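Local coordinates for DNA topoisomerase 2-associated protein PAT1 (Saccharomyces cerevisiae, PDB 5LMG) that activates mRNA decapping and represses translation, its C-terminal domain directly binding the Dcp2 decapping enzyme and the Xrn1 exonuclease, at residues A[293-297]-A[352-358]. The protein carries 2 engineered substitutions. Sequence-based numbering, arbitrary orientation.
Sequences QRIII and FLNVMGL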
loop_
_atom_site.group_PDB
_atom_site.type_symbol
_atom_site.label_atom_id
_atom_site.label_comp_id
_atom_site.label_asym_id
_atom_site.label_seq_id
_atom_site.Cartn_x
_atom_site.Cartn_y
_atom_site.Cartn_z
ATOM N N GLN A 293 16.904 -11.120 5.076
ATOM C CA GLN A 293 17.498 -10.016 4.333
ATOM C C GLN A 293 18.291 -10.482 3.105
ATOM O O GLN A 293 18.209 -9.845 2.051
ATOM C CB GLN A 293 18.333 -9.121 5.256
ATOM C CG GLN A 293 17.491 -8.325 6.267
ATOM C CD GLN A 293 18.332 -7.548 7.260
ATOM O OE1 GLN A 293 19.553 -7.691 7.330
ATOM N NE2 GLN A 293 17.694 -6.699 8.062
ATOM N N ARG A 294 19.028 -11.606 3.251
ATOM C CA ARG A 294 19.825 -12.255 2.209
ATOM C C ARG A 294 18.926 -12.644 1.041
ATOM O O ARG A 294 19.274 -12.367 -0.105
ATOM C CB ARG A 294 20.529 -13.499 2.754
ATOM C CG ARG A 294 21.749 -13.202 3.637
ATOM C CD ARG A 294 22.305 -14.491 4.214
ATOM N NE ARG A 294 23.243 -15.147 3.303
ATOM C CZ ARG A 294 22.943 -16.160 2.496
ATOM N NH1 ARG A 294 21.713 -16.657 2.469
ATOM N NH2 ARG A 294 23.877 -16.699 1.723
ATOM N N ILE A 295 17.765 -13.271 1.349
ATOM C CA ILE A 295 16.766 -13.695 0.370
ATOM C C ILE A 295 16.157 -12.461 -0.320
ATOM O O ILE A 295 16.072 -12.462 -1.546
ATOM C CB ILE A 295 15.683 -14.619 1.004
ATOM C CG1 ILE A 295 16.274 -15.985 1.439
ATOM C CG2 ILE A 295 14.469 -14.803 0.043
ATOM C CD1 ILE A 295 15.531 -16.677 2.523
ATOM N N ILE A 296 15.726 -11.426 0.463
ATOM C CA ILE A 296 15.122 -10.188 -0.087
ATOM C C ILE A 296 16.056 -9.522 -1.125
ATOM O O ILE A 296 15.607 -9.290 -2.253
ATOM C CB ILE A 296 14.616 -9.181 0.991
ATOM C CG1 ILE A 296 13.540 -9.829 1.913
ATOM C CG2 ILE A 296 14.073 -7.872 0.318
ATOM C CD1 ILE A 296 13.405 -9.172 3.348
ATOM N N ILE A 297 17.340 -9.241 -0.738
ATOM C CA ILE A 297 18.399 -8.645 -1.572
ATOM C C ILE A 297 18.591 -9.474 -2.841
ATOM O O ILE A 297 18.667 -8.909 -3.932
ATOM C CB ILE A 297 19.754 -8.484 -0.784
ATOM C CG1 ILE A 297 19.788 -7.193 0.051
ATOM C CG2 ILE A 297 20.990 -8.528 -1.721
ATOM C CD1 ILE A 297 20.194 -5.874 -0.744
ATOM N N PHE A 352 15.329 1.578 1.579
ATOM C CA PHE A 352 15.464 0.129 1.657
ATOM C C PHE A 352 16.860 -0.291 2.117
ATOM O O PHE A 352 16.959 -1.068 3.057
ATOM C CB PHE A 352 15.097 -0.525 0.310
ATOM C CG PHE A 352 15.449 -1.991 0.154
ATOM C CD1 PHE A 352 14.962 -2.943 1.048
ATOM C CD2 PHE A 352 16.224 -2.427 -0.916
ATOM C CE1 PHE A 352 15.260 -4.303 0.882
ATOM C CE2 PHE A 352 16.531 -3.786 -1.072
ATOM C CZ PHE A 352 16.037 -4.712 -0.181
ATOM N N LEU A 353 17.923 0.228 1.463
ATOM C CA LEU A 353 19.315 -0.138 1.737
ATOM C C LEU A 353 19.790 0.181 3.154
ATOM O O LEU A 353 20.413 -0.688 3.774
ATOM C CB LEU A 353 20.285 0.471 0.703
ATOM C CG LEU A 353 20.212 -0.038 -0.739
ATOM C CD1 LEU A 353 21.174 0.755 -1.628
ATOM C CD2 LEU A 353 20.528 -1.540 -0.826
ATOM N N ASN A 354 19.515 1.421 3.653
ATOM C CA ASN A 354 19.925 1.886 4.993
ATOM C C ASN A 354 19.456 0.988 6.121
ATOM O O ASN A 354 20.194 0.777 7.077
ATOM C CB ASN A 354 19.518 3.332 5.262
ATOM C CG ASN A 354 20.118 4.365 4.322
ATOM O OD1 ASN A 354 21.054 4.125 3.540
ATOM N ND2 ASN A 354 19.588 5.551 4.393
ATOM N N VAL A 355 18.243 0.446 5.988
ATOM C CA VAL A 355 17.599 -0.479 6.923
ATOM C C VAL A 355 18.494 -1.737 7.156
ATOM O O VAL A 355 18.562 -2.262 8.271
ATOM C CB VAL A 355 16.174 -0.774 6.379
ATOM C CG1 VAL A 355 15.741 -2.209 6.609
ATOM C CG2 VAL A 355 15.154 0.222 6.936
ATOM N N MET A 356 19.240 -2.142 6.122
ATOM C CA MET A 356 20.167 -3.268 6.178
ATOM C C MET A 356 21.625 -2.824 6.404
ATOM O O MET A 356 22.542 -3.631 6.259
ATOM C CB MET A 356 20.048 -4.093 4.902
ATOM C CG MET A 356 18.706 -4.788 4.749
ATOM S SD MET A 356 18.499 -5.506 3.111
ATOM C CE MET A 356 18.813 -4.040 2.052
ATOM N N GLY A 357 21.824 -1.557 6.746
ATOM C CA GLY A 357 23.150 -0.990 6.982
ATOM C C GLY A 357 23.975 -0.774 5.726
ATOM O O GLY A 357 25.208 -0.760 5.789
ATOM N N LEU A 358 23.298 -0.597 4.578
ATOM C CA LEU A 358 23.926 -0.368 3.275
ATOM C C LEU A 358 23.532 0.996 2.729
ATOM O O LEU A 358 22.533 1.551 3.172
ATOM C CB LEU A 358 23.562 -1.485 2.268
ATOM C CG LEU A 358 23.966 -2.925 2.658
ATOM C CD1 LEU A 358 23.436 -3.910 1.659
ATOM C CD2 LEU A 358 25.486 -3.072 2.795
#
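Ile297 lays its outer branch across the end of Met356, CG1 lying 3.7 Å from the sulphur SD and CD1 3.6 Å from the methyl CE. A bend at the last torsion of Met356 (chi3 -55°) turns that methyl back over one face of the Phe352 ring, 3.6 Å above its plane and offset toward the rim; a flexible, unbranched thioether can fit between a branched chain and an aromatic ring. The ring also meets Ile296, whose CG2 sits 3.8 Å from CZ, while Leu281 and Val300 touch it from helices 275-286 and 290-322. Nearer the backbone of Met356, Gln293 slides past in the opposite direction, Gln293 CD 3.8 Å from Met356 CG; its amide can pack on an apolar chain because NE2 is hydrogen-bonded to Ala285 O. Helix 329-355 stops here in a Schellman motif: Leu358 N returns to Leu353 O and Gly357 N to Asn354 O, with Gly357, whose positive phi suits glycine, as the C-prime residue. Apolar side chains of the bound Dcp2 peptide pack on Gln293, Ile297 and Met356. No hydrogen bond crosses between 293-297 and 352-358, which implies joining by van der Waals packing, mostly apolar, on a surface that also receives the peptide.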